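Local coordinates for STIV B116 (Sulfolobus turreted icosahedral virus, PDB 2J85), which binds DNA and belongs to a protein family highly conserved in diverse crenarchaeal viruses, at residues G2-T7 / G78-I83; I24-E29 / S111-W116; D31-L36 / N59-T64; I46-H51 / V71-N76; M85-L90 / Q107-F112. One frame throughout, in Å; residues are numbered along the deposited sequence.

How the interactions relate
From the N terminus, residues 2-7 open interaction 1, which closes when 78-83 pairs beside them at the middle of the sheet. Before that, 24-29 opens interaction 2, which closes only at 111-116, so the two contacts cross. Interactions 3 and 4 are nested inside both loops and cross each other. Interaction 3 (31-36 / 59-64) ties two helices together by a disulfide. Interaction 4 (46-51 / 71-76) lays a loop against the outermost strand 45-47. Interaction 5 (85-90 / 107-112) opens after interaction 1 has closed. It extends the pairing of strands 80-86 and 110-117 and shares Ser111 and Phe112 with interaction 2.

Interaction 1: residues G2-T7 / G78-I83; sequences GKVFLT and GDEALI
Gly78 begins the contact beside Gly2. Its carbonyl O takes a CA-H...O contact from Gly2 CA at 3.5 Å, and a water donates to both Gly78 O and Lys3 O. Next, Asp79 OD1 accepts Lys3 N at 2.9 Å, from above the carboxylate plane. Asp79 OD2 accepts Asn76 N and makes a long salt bridge with Lys3 NZ, 3.8 Å away. The same OD2 lies at the edge of the Phe5 ring, in its plane, with ring and carboxylate turned 79° apart. CG of Asp79 stands beside its own backbone N (chi1 -58°), which lets the side chain run alongside Lys3. From Glu80 N, bonded to Lys3 O, regular parallel pairing sets in. Strands 4-7 and 80-83 are neighbours inside a mixed sheet, and their directions differ by 26°. Glu80 O accepts Phe5 N at 2.9 Å, and Glu80 CG rests on Val4 CG2 at 3.7 Å. Ala81 faces the same side as Phe5. Leu82 N bonds to Phe5 O at 2.8 Å and Leu82 O accepts Thr7 N. Leu82 CD1 meets Val4 CG1 at 3.8 Å on the side covered by helix 29-41. Ile83 CG1 touches Thr7 OG1, which is hydrogen-bonded to Ala9 O.

Interaction 2: residues I24-E29 / S111-W116; sequences IDKLDE and SFYEVW
Asp25 and Glu114 form a hydrogen-bonded antiparallel pair. Asp25 N donates to Glu114 O at 3.1 Å, and Glu114 N returns a bond to Asp25 O at 3.0 Å, both in the carbonyl plane. Leu27 N bonds to Phe112 O at 2.8 Å, nearly straight but from above the carbonyl plane. Beside it a water joins Phe112 N, Leu27 O and Lys26 NZ. With its CG anti to the backbone N (chi1 -157°), Lys26 meets the Tyr113 ring obliquely, Lys26 CG 3.8 Å from Tyr113 CE2. On the same face Ile24 and Val115 lie side by side, Ile24 CG1 to Val115 CG2 at 3.9 Å. On the other face Leu27 CB packs on Phe112 CB, and Glu29 CG reaches Phe112 CE1 at 3.7 Å. Phe112 also meets Phe32 of helix 29-41 and Leu61 of helix 52-62. Strand 110-117 lies between strands 20-27 and 80-86, and Ile24 pairs with a strand of the second subunit, so the sheet runs on across the interface.

Interaction 3: residues D31-L36 / N59-T64; sequences DFCLKL and NTLCGT
Cys33 and Cys62 are joined by a disulfide, SG to SG at 2.0 Å. Their CA atoms, the closest pair of the two segments, are 5.1 Å apart. Each SG stands beside its own backbone N (chi1 -71° for Cys33, -59° for Cys62), and the bridge is twisted to chi3 -70°. The second kind of contact is sulfur-aromatic. Cys62 SG comes obliquely to the Phe32 ring, 3.9 Å from CE2 and 5.0 Å from the ring centroid. The rest is apolar. Leu36 sends one branch, CD2, to Cys62 SG at 4.1 Å and to Thr64 CG2 at 4.0 Å. On the Cys33 side, Leu61 CG lies 4.0 Å from Cys33 SG. Backbone bonds stay within each segment. Leu36 N donates to Phe32 O inside helix 29-41. Gly63 N donates to Asn59 O at 2.7 Å, and Gly63, with positive phi, leads the chain out of helix 52-62. On the sheet side, Phe32 and Leu36 rest on Leu6 of strand 4-7, and Phe32 also meets Phe112. This is an interhelical disulfide that clamps the end of one helix to its neighbour on the same side of an alpha/beta sheet.

Interaction 4: residues I46-H51 / V71-N76; sequences INAIGH and VEVKMN
Val71 meets segment 46-51 with three of its side-chain atoms, and each finds a different residue. Val71 CB lies by the methyl of Ala48, 3.8 Å from Ala48 CB and 4.2 Å from Ala48 CA. Beyond CB the chain forks. Val71 CG1 is anti to the backbone N (chi1 170°) and reaches back to Ile46 CG2 at 4.3 Å. Val71 CG2, anti to the carbonyl carbon, touches Asn47 O at 3.5 Å. That oxygen is a hydrogen-bond acceptor for Asn69 ND2, so the methyl lies beside a polar atom that already has a partner. Ala48 CB is also met by Val73, whose CG2 comes to it at 3.4 Å, a tight contact. The methyl is touched by both valines, from directions roughly at right angles. Val73 goes on to touch Phe5 and Met14, which carries the loop over strand 4-7. The chain bends just after Asn47. Asn47 OD1 accepts Ile49 N at 3.1 Å in an Asx turn. The bond is fairly straight at the hydrogen (167°), although the donor stands above the plane of the side-chain carbonyl. Between the two segments the contact rests on apolar side chains and one methyl-to-carbonyl touch, without backbone pairing. It is a hydrophobic seam at the margin of a mixed alpha/beta sheet, where an irregular loop lies against the outermost strand, 45-47, and an Asx turn leads the chain away.

Interaction 5: residues M85-L90 / Q107-F112; sequences MISQRL and QGKISF
Gln88 and Lys109 reach toward each other at a slant, and Lys109 NZ donates to Gln88 OE1 at 2.8 Å. The glutamine is extended beyond CG. The lysine turns at its last torsion (chi4 -100°), which brings NZ onto the amide oxygen. Ser87 N and Ser87 OG both donate to Lys109 O, each at 3.2 Å. The N approaches well out in front of the carbonyl and OG more from the flank, at a C=O...donor angle of 102°. Further along, Met85 and Ser111 form a hydrogen-bonded antiparallel pair. Met85 N bonds to Ser111 O at 2.9 Å, and Ser111 N bonds to Met85 O. Their side chains share a face, but the selenium end of Met85 leads away from Ser111. Met85 packs on Ile12 of the second subunit. Ile86 and Ile110 form the next pair and face the other way, both onto Met104 of helix 98-106. That helix ends in a Schellman motif at Gly108, and the chain then enters strand 110-117 beside strand 80-86.

Interaction 1: residues G2-T7 / G78-I83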
# COMPACT_ATOMS: atom_id res chain seq x y z
N GLY A 2 0.79 21.96 3.18
CA GLY A 2 1.94 21.08 2.79
C GLY A 2 1.86 20.64 1.34
O GLY A 2 1.12 21.20 0.56
N LYS A 3 2.63 19.61 1.00
CA LYS A 3 2.65 19.08 -0.36
C LYS A 3 1.47 18.13 -0.61
O LYS A 3 0.88 17.56 0.34
CB LYS A 3 3.98 18.35 -0.61
CG LYS A 3 5.22 19.07 -0.00
CD LYS A 3 6.54 18.58 -0.60
CE LYS A 3 7.75 18.67 0.39
NZ LYS A 3 7.91 17.39 1.17
N VAL A 4 1.12 17.98 -1.88
CA VAL A 4 0.13 17.00 -2.31
C VAL A 4 0.72 16.11 -3.41
O VAL A 4 0.87 16.52 -4.56
CB VAL A 4 -1.14 17.67 -2.79
CG1 VAL A 4 -2.16 16.63 -3.16
CG2 VAL A 4 -1.68 18.63 -1.73
N PHE A 5 1.05 14.88 -3.06
CA PHE A 5 1.61 13.96 -4.02
C PHE A 5 0.55 13.30 -4.89
O PHE A 5 -0.44 12.75 -4.38
CB PHE A 5 2.44 12.91 -3.29
CG PHE A 5 3.62 13.49 -2.54
CD1 PHE A 5 3.51 13.82 -1.19
CD2 PHE A 5 4.82 13.70 -3.19
CE1 PHE A 5 4.60 14.33 -0.50
CE2 PHE A 5 5.92 14.21 -2.49
CZ PHE A 5 5.81 14.53 -1.16
N LEU A 6 0.74 13.34 -6.21
CA LEU A 6 -0.07 12.59 -7.13
C LEU A 6 0.63 11.25 -7.43
O LEU A 6 1.74 11.23 -7.96
CB LEU A 6 -0.26 13.37 -8.42
CG LEU A 6 -1.13 12.66 -9.46
CD1 LEU A 6 -2.58 12.54 -8.92
CD2 LEU A 6 -1.06 13.38 -10.80
N THR A 7 -0.03 10.15 -7.07
CA THR A 7 0.57 8.82 -7.17
C THR A 7 -0.43 7.84 -7.78
O THR A 7 -1.65 8.02 -7.67
CB THR A 7 0.99 8.24 -5.78
OG1 THR A 7 -0.17 7.95 -5.01
CG2 THR A 7 1.80 9.23 -5.01
N GLY A 78 2.19 17.05 7.45
CA GLY A 78 1.35 18.05 6.77
C GLY A 78 1.01 17.79 5.30
O GLY A 78 0.29 18.58 4.68
N ASP A 79 1.55 16.69 4.75
CA ASP A 79 1.35 16.29 3.36
C ASP A 79 0.20 15.31 3.19
O ASP A 79 -0.20 14.60 4.13
CB ASP A 79 2.59 15.60 2.81
CG ASP A 79 3.84 16.47 2.89
OD1 ASP A 79 3.74 17.73 2.85
OD2 ASP A 79 4.93 15.89 2.99
N GLU A 80 -0.30 15.28 1.97
CA GLU A 80 -1.36 14.36 1.57
C GLU A 80 -1.03 13.77 0.20
O GLU A 80 -0.12 14.20 -0.47
CB GLU A 80 -2.73 15.04 1.60
CG GLU A 80 -2.84 16.33 0.86
CD GLU A 80 -4.27 16.63 0.39
OE1 GLU A 80 -4.96 15.67 -0.04
OE2 GLU A 80 -4.69 17.81 0.40
N ALA A 81 -1.77 12.75 -0.18
CA ALA A 81 -1.63 12.16 -1.50
C ALA A 81 -3.01 12.08 -2.17
O ALA A 81 -4.04 11.93 -1.49
CB ALA A 81 -0.93 10.77 -1.40
N LEU A 82 -3.02 12.26 -3.49
CA LEU A 82 -4.20 12.01 -4.34
C LEU A 82 -3.80 10.83 -5.16
O LEU A 82 -2.78 10.87 -5.86
CB LEU A 82 -4.49 13.19 -5.26
CG LEU A 82 -5.08 14.41 -4.59
CD1 LEU A 82 -4.95 15.69 -5.49
CD2 LEU A 82 -6.54 14.11 -4.15
N ILE A 83 -4.57 9.75 -5.07
CA ILE A 83 -4.14 8.48 -5.61
C ILE A 83 -5.09 7.97 -6.70
O ILE A 83 -6.30 8.00 -6.53
CB ILE A 83 -3.96 7.43 -4.49
CG1 ILE A 83 -3.13 8.03 -3.34
CG2 ILE A 83 -3.35 6.12 -5.08
CD1 ILE A 83 -2.69 7.08 -2.23
O HOH W 1 -1.15 18.58 2.24

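Interaction 2: residues I24-E29 / S111-W116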
# COMPACT_ATOMS: atom_id res chain seq x y z
N ILE A 24 -8.08 7.90 4.91
CA ILE A 24 -8.18 7.53 3.52
C ILE A 24 -9.65 7.62 3.14
O ILE A 24 -10.48 6.96 3.78
CB ILE A 24 -7.68 6.08 3.26
CG1 ILE A 24 -6.22 5.93 3.70
CG2 ILE A 24 -7.83 5.73 1.78
CD1 ILE A 24 -5.82 4.53 4.09
N ASP A 25 -9.98 8.40 2.12
CA ASP A 25 -11.35 8.36 1.54
C ASP A 25 -11.29 7.94 0.08
O ASP A 25 -10.29 8.16 -0.59
CB ASP A 25 -12.07 9.72 1.67
CG ASP A 25 -13.64 9.59 1.73
OD1 ASP A 25 -14.21 8.48 1.56
OD2 ASP A 25 -14.30 10.64 1.94
N LYS A 26 -12.38 7.36 -0.40
CA LYS A 26 -12.57 7.08 -1.82
C LYS A 26 -13.15 8.33 -2.52
O LYS A 26 -14.04 8.98 -1.98
CB LYS A 26 -13.53 5.89 -1.96
CG LYS A 26 -13.42 5.14 -3.26
CD LYS A 26 -14.26 3.88 -3.21
CE LYS A 26 -14.01 2.98 -4.43
NZ LYS A 26 -14.34 3.66 -5.71
N LEU A 27 -12.62 8.68 -3.69
CA LEU A 27 -13.08 9.86 -4.47
C LEU A 27 -13.78 9.40 -5.73
O LEU A 27 -13.42 8.37 -6.29
CB LEU A 27 -11.90 10.73 -4.89
CG LEU A 27 -11.11 11.44 -3.80
CD1 LEU A 27 -9.94 12.25 -4.38
CD2 LEU A 27 -12.02 12.32 -2.89
N ASP A 28 -14.77 10.16 -6.19
CA ASP A 28 -15.30 9.95 -7.56
C ASP A 28 -14.41 10.72 -8.52
O ASP A 28 -13.54 11.45 -8.08
CB ASP A 28 -16.79 10.29 -7.70
CG ASP A 28 -17.11 11.77 -7.43
OD1 ASP A 28 -16.26 12.66 -7.61
OD2 ASP A 28 -18.24 12.03 -7.01
N GLU A 29 -14.60 10.52 -9.81
CA GLU A 29 -13.78 11.17 -10.83
C GLU A 29 -13.72 12.67 -10.70
O GLU A 29 -12.64 13.26 -10.78
CB GLU A 29 -14.35 10.93 -12.22
CG GLU A 29 -14.12 9.56 -12.78
CD GLU A 29 -14.61 9.48 -14.23
OE1 GLU A 29 -14.10 10.28 -15.07
OE2 GLU A 29 -15.52 8.66 -14.52
N SER A 111 -10.02 3.45 -9.59
CA SER A 111 -10.52 4.04 -8.36
C SER A 111 -9.60 5.18 -7.95
O SER A 111 -8.43 5.23 -8.32
CB SER A 111 -10.55 3.00 -7.24
OG SER A 111 -11.34 1.88 -7.58
N PHE A 112 -10.15 6.11 -7.16
CA PHE A 112 -9.41 7.28 -6.73
C PHE A 112 -9.51 7.39 -5.23
O PHE A 112 -10.52 7.04 -4.65
CB PHE A 112 -9.94 8.55 -7.38
CG PHE A 112 -10.01 8.49 -8.86
CD1 PHE A 112 -11.20 8.18 -9.49
CD2 PHE A 112 -8.89 8.72 -9.63
CE1 PHE A 112 -11.26 8.12 -10.87
CE2 PHE A 112 -8.95 8.67 -11.01
CZ PHE A 112 -10.13 8.37 -11.63
N TYR A 113 -8.42 7.85 -4.61
CA TYR A 113 -8.35 7.97 -3.16
C TYR A 113 -7.60 9.21 -2.79
O TYR A 113 -6.82 9.77 -3.58
CB TYR A 113 -7.69 6.76 -2.48
CG TYR A 113 -8.34 5.45 -2.86
CD1 TYR A 113 -7.92 4.76 -3.98
CD2 TYR A 113 -9.39 4.91 -2.10
CE1 TYR A 113 -8.54 3.57 -4.36
CE2 TYR A 113 -10.02 3.71 -2.48
CZ TYR A 113 -9.58 3.05 -3.62
OH TYR A 113 -10.12 1.87 -4.07
N GLU A 114 -7.87 9.67 -1.58
CA GLU A 114 -7.10 10.74 -1.02
C GLU A 114 -6.61 10.24 0.33
O GLU A 114 -7.39 9.65 1.08
CB GLU A 114 -7.95 11.98 -0.89
CG GLU A 114 -7.18 13.19 -0.42
CD GLU A 114 -8.04 14.42 -0.35
OE1 GLU A 114 -9.30 14.32 -0.48
OE2 GLU A 114 -7.45 15.51 -0.17
N VAL A 115 -5.34 10.50 0.63
CA VAL A 115 -4.77 10.09 1.90
C VAL A 115 -4.20 11.33 2.53
O VAL A 115 -3.44 12.06 1.90
CB VAL A 115 -3.67 9.00 1.70
CG1 VAL A 115 -3.06 8.57 3.01
CG2 VAL A 115 -4.27 7.81 0.93
N TRP A 116 -4.60 11.58 3.78
CA TRP A 116 -4.03 12.67 4.57
C TRP A 116 -3.85 12.27 6.04
O TRP A 116 -4.34 11.25 6.49
CB TRP A 116 -4.89 13.94 4.44
CG TRP A 116 -6.17 13.90 5.17
CD1 TRP A 116 -6.39 14.31 6.45
CD2 TRP A 116 -7.44 13.44 4.69
NE1 TRP A 116 -7.71 14.13 6.80
CE2 TRP A 116 -8.37 13.58 5.74
CE3 TRP A 116 -7.87 12.90 3.48
CZ2 TRP A 116 -9.71 13.24 5.60
CZ3 TRP A 116 -9.22 12.54 3.35
CH2 TRP A 116 -10.12 12.71 4.40
O HOH W 2 -12.88 5.84 -7.04

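Interaction 3: residues D31-L36 / N59-T64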
# COMPACT_ATOMS: atom_id res chain seq x y z
N ASP A 31 -14.30 14.72 -8.21
CA ASP A 31 -13.64 15.26 -7.03
C ASP A 31 -12.13 15.06 -7.11
O ASP A 31 -11.35 15.91 -6.69
CB ASP A 31 -14.22 14.65 -5.76
CG ASP A 31 -15.68 15.02 -5.57
OD1 ASP A 31 -16.24 15.73 -6.42
OD2 ASP A 31 -16.28 14.63 -4.57
N PHE A 32 -11.73 13.93 -7.67
CA PHE A 32 -10.32 13.71 -7.93
C PHE A 32 -9.72 14.79 -8.87
O PHE A 32 -8.65 15.39 -8.57
CB PHE A 32 -10.10 12.31 -8.52
CG PHE A 32 -8.70 12.07 -9.04
CD1 PHE A 32 -7.69 11.66 -8.16
CD2 PHE A 32 -8.42 12.21 -10.39
CE1 PHE A 32 -6.40 11.39 -8.63
CE2 PHE A 32 -7.14 11.95 -10.89
CZ PHE A 32 -6.11 11.53 -10.00
N CYS A 33 -10.38 14.99 -10.01
CA CYS A 33 -9.89 15.94 -11.03
C CYS A 33 -9.90 17.36 -10.51
O CYS A 33 -8.97 18.10 -10.75
CB CYS A 33 -10.74 15.86 -12.30
SG CYS A 33 -10.46 14.34 -13.23
N LEU A 34 -10.95 17.74 -9.79
CA LEU A 34 -11.03 19.08 -9.19
C LEU A 34 -9.96 19.34 -8.11
O LEU A 34 -9.37 20.42 -8.07
CB LEU A 34 -12.44 19.29 -8.65
CG LEU A 34 -13.61 19.54 -9.65
CD1 LEU A 34 -14.92 19.55 -8.91
CD2 LEU A 34 -13.43 20.86 -10.42
N LYS A 35 -9.72 18.36 -7.23
CA LYS A 35 -8.67 18.47 -6.23
C LYS A 35 -7.27 18.57 -6.88
O LYS A 35 -6.44 19.38 -6.50
CB LYS A 35 -8.75 17.29 -5.23
CG LYS A 35 -9.89 17.44 -4.21
CD LYS A 35 -10.27 16.12 -3.55
CE LYS A 35 -11.24 16.29 -2.37
NZ LYS A 35 -10.72 17.18 -1.31
N LEU A 36 -7.05 17.75 -7.89
CA LEU A 36 -5.83 17.80 -8.68
C LEU A 36 -5.64 19.17 -9.34
O LEU A 36 -4.57 19.78 -9.24
CB LEU A 36 -5.87 16.70 -9.72
CG LEU A 36 -4.81 16.72 -10.81
CD1 LEU A 36 -3.45 16.68 -10.14
CD2 LEU A 36 -5.06 15.55 -11.77
N ASN A 59 -4.60 12.84 -17.88
CA ASN A 59 -4.76 14.02 -18.73
C ASN A 59 -6.04 13.98 -19.54
O ASN A 59 -6.75 14.98 -19.62
CB ASN A 59 -3.54 14.23 -19.63
CG ASN A 59 -2.32 14.76 -18.86
OD1 ASN A 59 -1.20 14.71 -19.35
ND2 ASN A 59 -2.55 15.24 -17.64
N THR A 60 -6.35 12.82 -20.09
CA THR A 60 -7.61 12.67 -20.82
C THR A 60 -8.80 12.88 -19.88
O THR A 60 -9.72 13.63 -20.16
CB THR A 60 -7.69 11.30 -21.51
OG1 THR A 60 -6.61 11.19 -22.44
CG2 THR A 60 -9.02 11.14 -22.26
N LEU A 61 -8.73 12.21 -18.73
CA LEU A 61 -9.81 12.24 -17.76
C LEU A 61 -10.08 13.62 -17.18
O LEU A 61 -11.22 14.06 -17.09
CB LEU A 61 -9.47 11.28 -16.63
CG LEU A 61 -10.57 11.11 -15.61
CD1 LEU A 61 -11.75 10.44 -16.29
CD2 LEU A 61 -10.07 10.30 -14.48
N CYS A 62 -9.02 14.31 -16.77
CA CYS A 62 -9.17 15.59 -16.07
C CYS A 62 -8.92 16.83 -16.95
O CYS A 62 -9.29 17.93 -16.57
CB CYS A 62 -8.22 15.61 -14.88
SG CYS A 62 -8.47 14.30 -13.66
N GLY A 63 -8.31 16.66 -18.12
CA GLY A 63 -7.99 17.79 -18.99
C GLY A 63 -6.70 18.49 -18.59
O GLY A 63 -6.42 19.62 -19.01
N THR A 64 -5.90 17.80 -17.79
CA THR A 64 -4.65 18.33 -17.29
C THR A 64 -3.62 18.14 -18.39
O THR A 64 -3.92 17.58 -19.43
CB THR A 64 -4.25 17.62 -15.98
OG1 THR A 64 -4.40 16.20 -16.12
CG2 THR A 64 -5.15 18.07 -14.85

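Interaction 4: residues I46-H51 / V71-N76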
# COMPACT_ATOMS: atom_id res chain seq x y z
N ILE A 46 2.81 17.84 -6.06
CA ILE A 46 4.01 17.22 -6.60
C ILE A 46 3.54 15.98 -7.33
O ILE A 46 2.92 15.12 -6.74
CB ILE A 46 4.98 16.85 -5.50
CG1 ILE A 46 5.43 18.11 -4.74
CG2 ILE A 46 6.21 16.09 -6.07
CD1 ILE A 46 6.49 17.81 -3.66
N ASN A 47 3.82 15.92 -8.62
CA ASN A 47 3.44 14.80 -9.48
C ASN A 47 4.49 13.71 -9.38
O ASN A 47 5.66 13.95 -9.67
CB ASN A 47 3.35 15.27 -10.93
CG ASN A 47 3.10 14.15 -11.90
OD1 ASN A 47 2.45 13.14 -11.56
ND2 ASN A 47 3.61 14.30 -13.13
N ALA A 48 4.07 12.53 -8.98
CA ALA A 48 4.96 11.37 -8.81
C ALA A 48 4.47 10.18 -9.64
O ALA A 48 4.77 9.04 -9.31
CB ALA A 48 5.03 11.00 -7.32
N ILE A 49 3.70 10.43 -10.69
CA ILE A 49 3.32 9.36 -11.61
C ILE A 49 4.40 9.26 -12.65
O ILE A 49 4.62 10.20 -13.44
CB ILE A 49 1.94 9.61 -12.25
CG1 ILE A 49 0.84 9.31 -11.21
CG2 ILE A 49 1.76 8.72 -13.47
CD1 ILE A 49 -0.50 9.82 -11.58
N GLY A 50 5.11 8.13 -12.62
CA GLY A 50 6.30 7.92 -13.43
C GLY A 50 6.09 7.40 -14.85
O GLY A 50 7.03 7.39 -15.63
N HIS A 51 4.87 6.97 -15.18
CA HIS A 51 4.61 6.35 -16.50
C HIS A 51 3.63 7.13 -17.38
O HIS A 51 2.60 7.63 -16.91
CB HIS A 51 4.10 4.93 -16.30
CG HIS A 51 5.08 4.05 -15.58
ND1 HIS A 51 6.17 3.48 -16.20
CD2 HIS A 51 5.15 3.68 -14.28
CE1 HIS A 51 6.86 2.78 -15.32
NE2 HIS A 51 6.26 2.88 -14.15
N VAL A 71 9.67 10.45 -8.61
CA VAL A 71 9.85 11.11 -7.34
C VAL A 71 9.71 9.97 -6.36
O VAL A 71 8.81 9.14 -6.50
CB VAL A 71 8.70 12.13 -7.08
CG1 VAL A 71 8.72 12.67 -5.64
CG2 VAL A 71 8.74 13.25 -8.09
N GLU A 72 10.59 9.89 -5.38
CA GLU A 72 10.36 9.01 -4.26
C GLU A 72 9.44 9.77 -3.32
O GLU A 72 9.83 10.82 -2.82
CB GLU A 72 11.67 8.64 -3.58
CG GLU A 72 11.54 7.50 -2.59
CD GLU A 72 12.82 7.26 -1.83
OE1 GLU A 72 13.39 8.26 -1.32
OE2 GLU A 72 13.26 6.08 -1.76
N VAL A 73 8.22 9.29 -3.14
CA VAL A 73 7.25 9.96 -2.29
C VAL A 73 7.55 9.66 -0.82
O VAL A 73 7.62 8.50 -0.42
CB VAL A 73 5.79 9.57 -2.65
CG1 VAL A 73 4.78 10.33 -1.79
CG2 VAL A 73 5.52 9.83 -4.15
N LYS A 74 7.80 10.71 -0.05
CA LYS A 74 7.96 10.61 1.39
C LYS A 74 7.15 11.72 2.04
O LYS A 74 7.46 12.89 1.89
CB LYS A 74 9.44 10.71 1.79
CG LYS A 74 10.24 9.45 1.49
CD LYS A 74 10.03 8.36 2.53
CE LYS A 74 10.71 7.05 2.07
NZ LYS A 74 10.64 5.94 3.09
N MSE A 75 6.11 11.33 2.75
CA MSE A 75 5.14 12.28 3.28
C MSE A 75 5.44 12.67 4.72
O MSE A 75 5.63 11.79 5.59
CB MSE A 75 3.73 11.71 3.20
CG MSE A 75 3.08 11.83 1.86
SE MSE A 75 1.43 10.76 1.82
CE MSE A 75 0.26 11.74 3.04
N ASN A 76 5.46 13.98 4.94
CA ASN A 76 5.45 14.54 6.28
C ASN A 76 4.04 14.58 6.81
O ASN A 76 3.08 14.30 6.09
CB ASN A 76 6.06 15.94 6.26
CG ASN A 76 7.51 15.93 5.79
OD1 ASN A 76 8.38 15.31 6.41
ND2 ASN A 76 7.77 16.61 4.67

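Interaction 5: residues M85-L90 / Q107-F112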
# COMPACT_ATOMS: atom_id res chain seq x y z
N MSE A 85 -5.72 4.41 -8.68
CA MSE A 85 -5.42 2.99 -8.62
C MSE A 85 -6.03 2.32 -9.83
O MSE A 85 -7.24 2.34 -10.01
CB MSE A 85 -6.00 2.38 -7.35
CG MSE A 85 -5.64 3.11 -6.07
SE MSE A 85 -4.40 2.17 -4.91
CE MSE A 85 -3.04 1.90 -6.30
N ILE A 86 -5.18 1.73 -10.67
CA ILE A 86 -5.65 0.92 -11.79
C ILE A 86 -5.37 -0.55 -11.48
O ILE A 86 -4.27 -0.89 -11.07
CB ILE A 86 -4.96 1.36 -13.10
CG1 ILE A 86 -5.09 2.89 -13.27
CG2 ILE A 86 -5.57 0.64 -14.30
CD1 ILE A 86 -4.13 3.49 -14.29
N SER A 87 -6.39 -1.40 -11.64
CA SER A 87 -6.22 -2.87 -11.52
C SER A 87 -5.37 -3.44 -12.68
O SER A 87 -4.26 -3.95 -12.45
CB SER A 87 -7.57 -3.62 -11.49
OG SER A 87 -8.70 -2.77 -11.38
N GLN A 88 -5.88 -3.35 -13.90
CA GLN A 88 -5.17 -3.87 -15.07
C GLN A 88 -3.95 -3.01 -15.35
O GLN A 88 -3.97 -1.79 -15.12
CB GLN A 88 -6.10 -3.91 -16.30
CG GLN A 88 -6.46 -2.54 -16.93
CD GLN A 88 -7.35 -2.68 -18.18
OE1 GLN A 88 -8.32 -3.46 -18.18
NE2 GLN A 88 -7.02 -1.94 -19.25
N ARG A 89 -2.88 -3.63 -15.85
CA ARG A 89 -1.69 -2.89 -16.28
C ARG A 89 -1.94 -2.32 -17.67
O ARG A 89 -2.00 -3.08 -18.64
CB ARG A 89 -0.45 -3.79 -16.29
CG ARG A 89 -0.02 -4.30 -14.92
CD ARG A 89 1.03 -5.41 -15.03
NE ARG A 89 1.31 -6.03 -13.73
CZ ARG A 89 2.19 -7.02 -13.52
NH1 ARG A 89 2.89 -7.53 -14.53
NH2 ARG A 89 2.35 -7.51 -12.30
N LEU A 90 -2.09 -1.00 -17.76
CA LEU A 90 -2.37 -0.30 -19.03
C LEU A 90 -1.34 -0.59 -20.14
O LEU A 90 -0.14 -0.73 -19.87
CB LEU A 90 -2.40 1.22 -18.79
CG LEU A 90 -3.47 1.84 -17.90
CD1 LEU A 90 -3.15 3.31 -17.67
CD2 LEU A 90 -4.87 1.67 -18.49
N GLN A 107 -16.78 0.17 -14.58
CA GLN A 107 -16.49 -1.25 -14.35
C GLN A 107 -15.71 -1.51 -13.06
O GLN A 107 -15.53 -2.66 -12.65
CB GLN A 107 -15.71 -1.85 -15.52
CG GLN A 107 -16.46 -2.00 -16.82
CD GLN A 107 -15.59 -2.63 -17.88
OE1 GLN A 107 -15.09 -3.75 -17.71
NE2 GLN A 107 -15.38 -1.92 -18.98
N GLY A 108 -15.20 -0.45 -12.44
CA GLY A 108 -14.46 -0.57 -11.19
C GLY A 108 -13.00 -0.90 -11.39
O GLY A 108 -12.32 -1.32 -10.46
N LYS A 109 -12.50 -0.69 -12.61
CA LYS A 109 -11.09 -0.92 -12.93
C LYS A 109 -10.21 0.31 -12.59
O LYS A 109 -8.98 0.19 -12.50
CB LYS A 109 -10.95 -1.32 -14.40
CG LYS A 109 -11.65 -2.62 -14.75
CD LYS A 109 -12.00 -2.71 -16.25
CE LYS A 109 -12.05 -4.16 -16.79
NZ LYS A 109 -10.82 -4.57 -17.52
N ILE A 110 -10.83 1.47 -12.40
CA ILE A 110 -10.13 2.67 -11.88
C ILE A 110 -10.81 3.16 -10.61
O ILE A 110 -12.03 3.29 -10.57
CB ILE A 110 -10.13 3.86 -12.88
CG1 ILE A 110 -9.79 3.42 -14.29
CG2 ILE A 110 -9.13 4.90 -12.43
CD1 ILE A 110 -10.03 4.51 -15.32
N SER A 111 -10.02 3.45 -9.59
CA SER A 111 -10.52 4.04 -8.36
C SER A 111 -9.60 5.18 -7.95
O SER A 111 -8.43 5.23 -8.32
CB SER A 111 -10.55 3.00 -7.24
OG SER A 111 -11.34 1.88 -7.58
N PHE A 112 -10.15 6.11 -7.16
CA PHE A 112 -9.41 7.28 -6.73
C PHE A 112 -9.51 7.39 -5.23
O PHE A 112 -10.52 7.04 -4.65
CB PHE A 112 -9.94 8.55 -7.38
CG PHE A 112 -10.01 8.49 -8.86
CD1 PHE A 112 -11.20 8.18 -9.49
CD2 PHE A 112 -8.89 8.72 -9.63
CE1 PHE A 112 -11.26 8.12 -10.87
CE2 PHE A 112 -8.95 8.67 -11.01
CZ PHE A 112 -10.13 8.37 -11.63